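Local coordinates for protein aspartate aminotransferase (Plasmodium falciparum, PDB 3K7Y) that probably catalyses the pyridoxal-phosphate-dependent transfer of an amino group between L-aspartate and 2-oxoglutarate, giving oxaloacetate and L-glutamate, as a homodimer, at residues L80-Y92 against I231-Q245. Sequence-based numbering, arbitrary orientation.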
ATOM      1  N   LEU A  80       4.528  20.483   3.233  1.00 74.47           N
ATOM      2  CA  LEU A  80       5.912  20.355   2.778  1.00 74.24           C
ATOM      3  C   LEU A  80       5.975  19.845   1.346  1.00 72.57           C
ATOM      4  O   LEU A  80       6.667  20.408   0.507  1.00 73.19           O
ATOM      5  CB  LEU A  80       6.692  19.413   3.689  1.00 73.97           C
ATOM      6  CG  LEU A  80       7.221  20.020   4.976  1.00 76.09           C
ATOM      7  CD1 LEU A  80       7.534  18.909   5.942  1.00 76.35           C
ATOM      8  CD2 LEU A  80       8.454  20.877   4.713  1.00 77.25           C
ATOM      9  N   THR A  81       5.220  18.783   1.092  1.00 71.01           N
ATOM     10  CA  THR A  81       5.163  18.093  -0.190  1.00 69.18           C
ATOM     11  C   THR A  81       4.665  19.004  -1.304  1.00 69.29           C
ATOM     12  O   THR A  81       5.309  19.131  -2.339  1.00 68.73           O
ATOM     13  CB  THR A  81       4.283  16.820  -0.051  1.00 67.55           C
ATOM     14  OG1 THR A  81       5.082  15.755   0.470  1.00 66.39           O
ATOM     15  CG2 THR A  81       3.699  16.391  -1.359  1.00 66.36           C
ATOM     16  N   GLN A  82       3.533  19.658  -1.077  1.00 70.21           N
ATOM     17  CA  GLN A  82       2.933  20.454  -2.126  1.00 70.97           C
ATOM     18  C   GLN A  82       3.727  21.720  -2.435  1.00 73.02           C
ATOM     19  O   GLN A  82       3.570  22.301  -3.508  1.00 73.25           O
ATOM     20  CB  GLN A  82       1.461  20.738  -1.856  1.00 70.84           C
ATOM     21  CG  GLN A  82       1.179  21.310  -0.513  1.00 73.42           C
ATOM     22  CD  GLN A  82      -0.282  21.678  -0.333  1.00 75.33           C
ATOM     23  OE1 GLN A  82      -1.152  21.195  -1.064  1.00 73.99           O
ATOM     24  NE2 GLN A  82      -0.562  22.538   0.656  1.00 77.12           N
ATOM     25  N   ASN A  83       4.600  22.132  -1.521  1.00 75.15           N
ATOM     26  CA  ASN A  83       5.563  23.184  -1.845  1.00 77.53           C
ATOM     27  C   ASN A  83       6.308  22.821  -3.137  1.00 77.20           C
ATOM     28  O   ASN A  83       6.429  23.641  -4.052  1.00 77.96           O
ATOM     29  CB  ASN A  83       6.558  23.416  -0.696  1.00 79.02           C
ATOM     30  CG  ASN A  83       7.435  24.640  -0.915  1.00 81.44           C
ATOM     31  OD1 ASN A  83       7.188  25.690  -0.329  1.00 83.85           O
ATOM     32  ND2 ASN A  83       8.459  24.513  -1.769  1.00 81.85           N
ATOM     33  N   LEU A  84       6.765  21.573  -3.215  1.00 76.42           N
ATOM     34  CA  LEU A  84       7.593  21.133  -4.321  1.00 76.05           C
ATOM     35  C   LEU A  84       6.906  21.288  -5.661  1.00 75.68           C
ATOM     36  O   LEU A  84       7.562  21.630  -6.635  1.00 76.24           O
ATOM     37  CB  LEU A  84       8.071  19.697  -4.112  1.00 74.79           C
ATOM     38  CG  LEU A  84       8.905  19.432  -2.856  1.00 75.17           C
ATOM     39  CD1 LEU A  84       9.383  17.991  -2.828  1.00 74.15           C
ATOM     40  CD2 LEU A  84      10.081  20.378  -2.794  1.00 76.87           C
ATOM     41  N   ILE A  85       5.597  21.060  -5.727  1.00 75.33           N
ATOM     42  CA  ILE A  85       4.933  21.177  -7.017  1.00 75.47           C
ATOM     43  C   ILE A  85       4.399  22.566  -7.302  1.00 77.36           C
ATOM     44  O   ILE A  85       4.487  23.025  -8.431  1.00 77.62           O
ATOM     45  CB  ILE A  85       3.868  20.084  -7.299  1.00 73.94           C
ATOM     46  CG1 ILE A  85       2.726  20.138  -6.287  1.00 74.81           C
ATOM     47  CG2 ILE A  85       4.517  18.680  -7.403  1.00 72.39           C
ATOM     48  CD1 ILE A  85       2.974  19.411  -4.977  1.00 76.20           C
ATOM     49  N   PHE A  86       3.864  23.243  -6.294  1.00 79.55           N
ATOM     50  CA  PHE A  86       3.257  24.563  -6.506  1.00 82.02           C
ATOM     51  C   PHE A  86       4.201  25.701  -6.121  1.00 84.92           C
ATOM     52  O   PHE A  86       3.855  26.865  -6.260  1.00 86.05           O
ATOM     53  CB  PHE A  86       1.927  24.698  -5.738  1.00 82.37           C
ATOM     54  CG  PHE A  86       0.830  23.728  -6.184  1.00 80.89           C
ATOM     55  CD1 PHE A  86      -0.073  24.080  -7.188  1.00 80.94           C
ATOM     56  CD2 PHE A  86       0.678  22.488  -5.570  1.00 78.68           C
ATOM     57  CE1 PHE A  86      -1.084  23.201  -7.586  1.00 79.05           C
ATOM     58  CE2 PHE A  86      -0.328  21.607  -5.966  1.00 77.09           C
ATOM     59  CZ  PHE A  86      -1.208  21.965  -6.972  1.00 77.51           C
ATOM     60  N   GLY A  87       5.389  25.353  -5.638  1.00 86.73           N
ATOM     61  CA  GLY A  87       6.406  26.332  -5.280  1.00 90.63           C
ATOM     62  C   GLY A  87       6.081  27.008  -3.977  1.00 93.62           C
ATOM     63  O   GLY A  87       5.447  26.411  -3.104  1.00 92.95           O
ATOM     64  N   ASN A  88       6.535  28.252  -3.848  1.00 97.23           N
ATOM     65  CA  ASN A  88       6.146  29.110  -2.728  1.00100.81           C
ATOM     66  C   ASN A  88       6.380  30.595  -3.006  1.00104.09           C
ATOM     67  O   ASN A  88       7.423  30.981  -3.529  1.00105.62           O
ATOM     68  CB  ASN A  88       6.799  28.681  -1.399  1.00101.38           C
ATOM     69  CG  ASN A  88       8.298  28.855  -1.390  1.00102.34           C
ATOM     70  OD1 ASN A  88       8.846  29.500  -0.500  1.00103.75           O
ATOM     71  ND2 ASN A  88       8.974  28.277  -2.378  1.00101.07           N
ATOM     72  N   ASN A  89       5.390  31.419  -2.680  1.00106.06           N
ATOM     73  CA  ASN A  89       4.136  30.903  -2.161  1.00105.77           C
ATOM     74  C   ASN A  89       3.051  30.842  -3.229  1.00104.57           C
ATOM     75  O   ASN A  89       3.172  31.444  -4.301  1.00104.73           O
ATOM     76  CB  ASN A  89       3.707  31.658  -0.898  1.00108.19           C
ATOM     77  CG  ASN A  89       4.472  31.201   0.345  1.00109.33           C
ATOM     78  OD1 ASN A  89       3.877  30.909   1.381  1.00109.95           O
ATOM     79  ND2 ASN A  89       5.795  31.131   0.239  1.00109.96           N
ATOM     80  N   SER A  90       2.003  30.089  -2.926  1.00103.19           N
ATOM     81  CA  SER A  90       0.986  29.773  -3.894  1.00101.75           C
ATOM     82  C   SER A  90      -0.326  30.448  -3.528  1.00102.88           C
ATOM     83  O   SER A  90      -0.603  30.676  -2.352  1.00103.97           O
ATOM     84  CB  SER A  90       0.825  28.262  -3.924  1.00 99.58           C
ATOM     85  OG  SER A  90      -0.242  27.853  -4.746  1.00 98.62           O
ATOM     86  N   LYS A  91      -1.114  30.792  -4.547  1.00102.69           N
ATOM     87  CA  LYS A  91      -2.516  31.206  -4.374  1.00103.08           C
ATOM     88  C   LYS A  91      -3.350  30.039  -3.805  1.00101.35           C
ATOM     89  O   LYS A  91      -4.323  30.249  -3.085  1.00101.96           O
ATOM     90  CB  LYS A  91      -3.112  31.643  -5.728  1.00103.15           C
ATOM     91  CG  LYS A  91      -2.627  32.986  -6.299  1.00104.82           C
ATOM     92  CD  LYS A  91      -3.505  34.151  -5.827  1.00106.98           C
ATOM     93  CE  LYS A  91      -3.630  35.255  -6.883  1.00108.00           C
ATOM     94  NZ  LYS A  91      -2.423  36.114  -6.998  1.00108.01           N
ATOM     95  N   TYR A  92      -2.946  28.814  -4.145  1.00 98.86           N
ATOM     96  CA  TYR A  92      -3.665  27.594  -3.804  1.00 96.92           C
ATOM     97  C   TYR A  92      -3.344  27.052  -2.415  1.00 96.57           C
ATOM     98  O   TYR A  92      -4.245  26.641  -1.696  1.00 96.64           O
ATOM     99  CB  TYR A  92      -3.364  26.500  -4.828  1.00 94.97           C
ATOM    100  CG  TYR A  92      -4.062  26.614  -6.173  1.00 95.22           C
ATOM    101  CD1 TYR A  92      -3.624  25.854  -7.266  1.00 94.55           C
ATOM    102  CD2 TYR A  92      -5.157  27.461  -6.362  1.00 96.67           C
ATOM    103  CE1 TYR A  92      -4.260  25.933  -8.507  1.00 93.96           C
ATOM    104  CE2 TYR A  92      -5.802  27.546  -7.603  1.00 96.46           C
ATOM    105  CZ  TYR A  92      -5.345  26.781  -8.668  1.00 95.12           C
ATOM    106  OH  TYR A  92      -5.971  26.855  -9.888  1.00 94.52           O
ATOM    107  N   ILE A 231       2.669  23.496 -14.517  1.00 71.16           N
ATOM    108  CA  ILE A 231       1.755  23.398 -13.391  1.00 71.06           C
ATOM    109  C   ILE A 231       1.604  24.768 -12.754  1.00 73.01           C
ATOM    110  O   ILE A 231       0.480  25.212 -12.492  1.00 73.67           O
ATOM    111  CB  ILE A 231       2.223  22.352 -12.360  1.00 70.03           C
ATOM    112  CG1 ILE A 231       2.084  20.955 -12.953  1.00 67.68           C
ATOM    113  CG2 ILE A 231       1.409  22.451 -11.077  1.00 70.08           C
ATOM    114  CD1 ILE A 231       2.679  19.851 -12.118  1.00 65.11           C
ATOM    115  N   ARG A 232       2.729  25.440 -12.525  1.00 74.31           N
ATOM    116  CA  ARG A 232       2.711  26.752 -11.871  1.00 76.63           C
ATOM    117  C   ARG A 232       2.062  27.827 -12.739  1.00 78.21           C
ATOM    118  O   ARG A 232       1.303  28.668 -12.248  1.00 78.96           O
ATOM    119  CB  ARG A 232       4.110  27.154 -11.411  1.00 77.18           C
ATOM    120  CG  ARG A 232       4.477  26.488 -10.098  1.00 75.97           C
ATOM    121  CD  ARG A 232       5.958  26.474  -9.867  1.00 74.84           C
ATOM    122  NE  ARG A 232       6.355  25.400  -8.965  1.00 73.41           N
ATOM    123  CZ  ARG A 232       7.437  25.441  -8.195  1.00 75.34           C
ATOM    124  NH1 ARG A 232       8.210  26.515  -8.198  1.00 77.12           N
ATOM    125  NH2 ARG A 232       7.743  24.420  -7.403  1.00 75.66           N
ATOM    126  N   LYS A 233       2.333  27.764 -14.033  1.00 79.12           N
ATOM    127  CA  LYS A 233       1.656  28.633 -14.975  1.00 81.21           C
ATOM    128  C   LYS A 233       0.141  28.376 -14.929  1.00 81.55           C
ATOM    129  O   LYS A 233      -0.625  29.315 -14.741  1.00 82.71           O
ATOM    130  CB  LYS A 233       2.249  28.482 -16.376  1.00 80.72           C
ATOM    131  CG  LYS A 233       2.266  29.786 -17.132  1.00 83.08           C
ATOM    132  CD  LYS A 233       3.431  29.906 -18.122  1.00 84.23           C
ATOM    133  CE  LYS A 233       3.245  31.180 -18.964  1.00 86.38           C
ATOM    134  NZ  LYS A 233       4.289  31.430 -20.003  1.00 87.84           N
ATOM    135  N   PHE A 234      -0.270  27.108 -15.056  1.00 81.13           N
ATOM    136  CA  PHE A 234      -1.665  26.673 -14.855  1.00 81.82           C
ATOM    137  C   PHE A 234      -2.318  27.284 -13.617  1.00 83.74           C
ATOM    138  O   PHE A 234      -3.465  27.733 -13.658  1.00 84.32           O
ATOM    139  CB  PHE A 234      -1.722  25.159 -14.675  1.00 80.09           C
ATOM    140  CG  PHE A 234      -2.176  24.406 -15.884  1.00 78.94           C
ATOM    141  CD1 PHE A 234      -1.267  23.966 -16.836  1.00 77.57           C
ATOM    142  CD2 PHE A 234      -3.511  24.079 -16.044  1.00 78.06           C
ATOM    143  CE1 PHE A 234      -1.691  23.242 -17.949  1.00 75.54           C
ATOM    144  CE2 PHE A 234      -3.935  23.360 -17.156  1.00 76.50           C
ATOM    145  CZ  PHE A 234      -3.021  22.946 -18.107  1.00 74.82           C
ATOM    146  N   GLU A 235      -1.588  27.264 -12.507  1.00 85.19           N
ATOM    147  CA  GLU A 235      -2.082  27.799 -11.245  1.00 87.39           C
ATOM    148  C   GLU A 235      -2.409  29.292 -11.336  1.00 89.60           C
ATOM    149  O   GLU A 235      -3.486  29.724 -10.921  1.00 90.47           O
ATOM    150  CB  GLU A 235      -1.077  27.541 -10.130  1.00 87.54           C
ATOM    151  CG  GLU A 235      -1.370  28.330  -8.865  1.00 90.45           C
ATOM    152  CD  GLU A 235      -0.497  27.911  -7.712  1.00 92.19           C
ATOM    153  OE1 GLU A 235       0.727  27.714  -7.912  1.00 93.13           O
ATOM    154  OE2 GLU A 235      -1.043  27.773  -6.604  1.00 92.36           O
ATOM    155  N   GLU A 236      -1.480  30.080 -11.864  1.00 90.84           N
ATOM    156  CA  GLU A 236      -1.789  31.466 -12.165  1.00 93.15           C
ATOM    157  C   GLU A 236      -2.931  31.458 -13.174  1.00 92.85           C
ATOM    158  O   GLU A 236      -2.968  30.604 -14.054  1.00 91.87           O
ATOM    159  CB  GLU A 236      -0.573  32.186 -12.727  1.00 94.10           C
ATOM    160  CG  GLU A 236      -0.767  33.692 -12.832  1.00 97.76           C
ATOM    161  CD  GLU A 236       0.541  34.455 -12.776  1.00100.77           C
ATOM    162  OE1 GLU A 236       1.549  33.923 -13.297  1.00100.87           O
ATOM    163  OE2 GLU A 236       0.563  35.577 -12.210  1.00102.38           O
ATOM    164  N   LYS A 237      -3.859  32.405 -13.045  1.00100.05           N
ATOM    165  CA  LYS A 237      -5.163  32.313 -13.721  1.00 99.61           C
ATOM    166  C   LYS A 237      -5.736  30.914 -13.477  1.00 96.12           C
ATOM    167  O   LYS A 237      -5.752  30.056 -14.355  1.00 94.33           O
ATOM    168  CB  LYS A 237      -5.085  32.705 -15.211  1.00100.90           C
ATOM    169  CG  LYS A 237      -5.460  34.198 -15.495  1.00104.92           C
ATOM    170  CD  LYS A 237      -4.302  35.199 -15.243  1.00107.03           C
ATOM    171  CE  LYS A 237      -4.794  36.610 -14.862  1.00110.09           C
ATOM    172  NZ  LYS A 237      -5.593  37.306 -15.912  1.00111.72           N
ATOM    173  N   ASN A 238      -6.207  30.733 -12.250  1.00 94.96           N
ATOM    174  CA  ASN A 238      -6.429  29.429 -11.661  1.00 92.01           C
ATOM    175  C   ASN A 238      -7.305  28.463 -12.427  1.00 89.78           C
ATOM    176  O   ASN A 238      -8.472  28.735 -12.681  1.00 90.93           O
ATOM    177  CB  ASN A 238      -6.912  29.562 -10.208  1.00 92.85           C
ATOM    178  CG  ASN A 238      -8.098  30.487 -10.055  1.00 95.11           C
ATOM    179  OD1 ASN A 238      -8.992  30.538 -10.898  1.00 95.73           O
ATOM    180  ND2 ASN A 238      -8.115  31.218  -8.957  1.00 97.34           N
ATOM    181  N   ILE A 239      -6.714  27.333 -12.800  1.00 86.65           N
ATOM    182  CA  ILE A 239      -7.449  26.203 -13.357  1.00 83.91           C
ATOM    183  C   ILE A 239      -7.311  25.062 -12.349  1.00 81.17           C
ATOM    184  O   ILE A 239      -6.360  25.049 -11.557  1.00 80.47           O
ATOM    185  CB  ILE A 239      -6.908  25.758 -14.755  1.00 83.40           C
ATOM    186  CG1 ILE A 239      -6.448  26.956 -15.598  1.00 84.81           C
ATOM    187  CG2 ILE A 239      -7.975  24.958 -15.507  1.00 83.34           C
ATOM    188  CD1 ILE A 239      -5.748  26.589 -16.901  1.00 83.37           C
ATOM    189  N   ALA A 240      -8.262  24.123 -12.360  1.00 79.06           N
ATOM    190  CA  ALA A 240      -8.228  22.961 -11.456  1.00 76.21           C
ATOM    191  C   ALA A 240      -7.659  21.701 -12.135  1.00 73.61           C
ATOM    192  O   ALA A 240      -7.804  21.519 -13.349  1.00 73.97           O
ATOM    193  CB  ALA A 240      -9.609  22.698 -10.896  1.00 76.47           C
ATOM    194  N   PHE A 241      -7.003  20.840 -11.360  1.00 70.87           N
ATOM    195  CA  PHE A 241      -6.352  19.655 -11.922  1.00 68.07           C
ATOM    196  C   PHE A 241      -5.903  18.691 -10.824  1.00 66.29           C
ATOM    197  O   PHE A 241      -6.271  18.856  -9.663  1.00 66.74           O
ATOM    198  CB  PHE A 241      -5.158  20.082 -12.783  1.00 68.15           C
ATOM    199  CG  PHE A 241      -4.210  21.014 -12.079  1.00 68.13           C
ATOM    200  CD1 PHE A 241      -4.196  22.360 -12.379  1.00 68.96           C
ATOM    201  CD2 PHE A 241      -3.330  20.537 -11.112  1.00 67.15           C
ATOM    202  CE1 PHE A 241      -3.328  23.215 -11.730  1.00 69.97           C
ATOM    203  CE2 PHE A 241      -2.466  21.382 -10.457  1.00 67.09           C
ATOM    204  CZ  PHE A 241      -2.464  22.720 -10.764  1.00 69.37           C
ATOM    205  N   SER A 242      -5.104  17.693 -11.187  1.00 64.31           N
ATOM    206  CA  SER A 242      -4.609  16.729 -10.218  1.00 62.66           C
ATOM    207  C   SER A 242      -3.155  16.394 -10.440  1.00 62.15           C
ATOM    208  O   SER A 242      -2.651  16.471 -11.571  1.00 62.52           O
ATOM    209  CB  SER A 242      -5.418  15.448 -10.282  1.00 61.58           C
ATOM    210  OG  SER A 242      -6.616  15.619  -9.586  1.00 61.24           O
ATOM    211  N   VAL A 243      -2.483  16.000  -9.362  1.00 61.19           N
ATOM    212  CA  VAL A 243      -1.073  15.655  -9.461  1.00 60.44           C
ATOM    213  C   VAL A 243      -0.767  14.335  -8.741  1.00 59.62           C
ATOM    214  O   VAL A 243      -1.069  14.178  -7.549  1.00 59.62           O
ATOM    215  CB  VAL A 243      -0.154  16.790  -8.923  1.00 61.20           C
ATOM    216  CG1 VAL A 243       1.284  16.554  -9.354  1.00 60.78           C
ATOM    217  CG2 VAL A 243      -0.622  18.162  -9.397  1.00 61.17           C
ATOM    218  N   CYS A 244      -0.190  13.390  -9.483  1.00 58.50           N
ATOM    219  CA  CYS A 244       0.383  12.197  -8.890  1.00 57.58           C
ATOM    220  C   CYS A 244       1.876  12.402  -8.838  1.00 57.20           C
ATOM    221  O   CYS A 244       2.505  12.666  -9.865  1.00 58.26           O
ATOM    222  CB  CYS A 244       0.046  10.967  -9.723  1.00 57.42           C
ATOM    223  SG  CYS A 244      -1.739  10.716  -9.889  1.00 60.15           S
ATOM    224  N   GLN A 245       2.445  12.270  -7.647  1.00 56.18           N
ATOM    225  CA  GLN A 245       3.841  12.618  -7.410  1.00 55.70           C
ATOM    226  C   GLN A 245       4.573  11.458  -6.758  1.00 55.07           C
ATOM    227  O   GLN A 245       4.120  10.938  -5.739  1.00 55.10           O
ATOM    228  CB  GLN A 245       3.875  13.866  -6.543  1.00 56.44           C
ATOM    229  CG  GLN A 245       5.061  14.081  -5.614  1.00 57.52           C
ATOM    230  CD  GLN A 245       5.107  15.526  -5.103  1.00 58.30           C
ATOM    231  OE1 GLN A 245       6.093  15.977  -4.520  1.00 59.46           O
ATOM    232  NE2 GLN A 245       4.040  16.261  -5.354  1.00 57.77           N
TER
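Arg232, midway along helix 229-235, reaches across to the C-terminal end of helix 75-86, where both helices pack on the mixed central sheet of the class I aminotransferase fold; the two short helical segments run nearly perpendicular. Arg232 NE donates to Ile85 O (3.1 Å, N-H...O 168°), which lies in the guanidinium plane although the donor itself sits above the carbonyl plane, and Arg232 NH2 adds a weak bond to Leu84 O (2.9 Å). The side chain, extended from CG to NE, lays one guanidinium face over Gly87 CA, at the residue where the helix breaks with positive phi. NH1 forms a salt bridge with Glu225, outside both segments.

Aromatic and apolar contacts continue the interface through Phe86, Tyr92 and Phe241. The rings of Phe86 and Phe241 meet rim to rim, with Phe86 CE1 3.5 Å from Phe241 CZ and planes only 14° apart, and Phe212 packs edge-to-face on Phe241. Glu235 CG lies over one face of Tyr92 in a CH-pi contact, 4.0 Å from the ring centroid; CG anti to the backbone N (chi1 167°) and an extended chain carry the carboxylate past the ring, though the place of OE2 near Tyr92 N is uncertain. The side chain of Gln245, on strand 241-246, lies about 9 Å from the bound pyridoxal phosphate, and its amide meets Ile85, with Gln245 NE2 3.2 Å from Ile85 CG2.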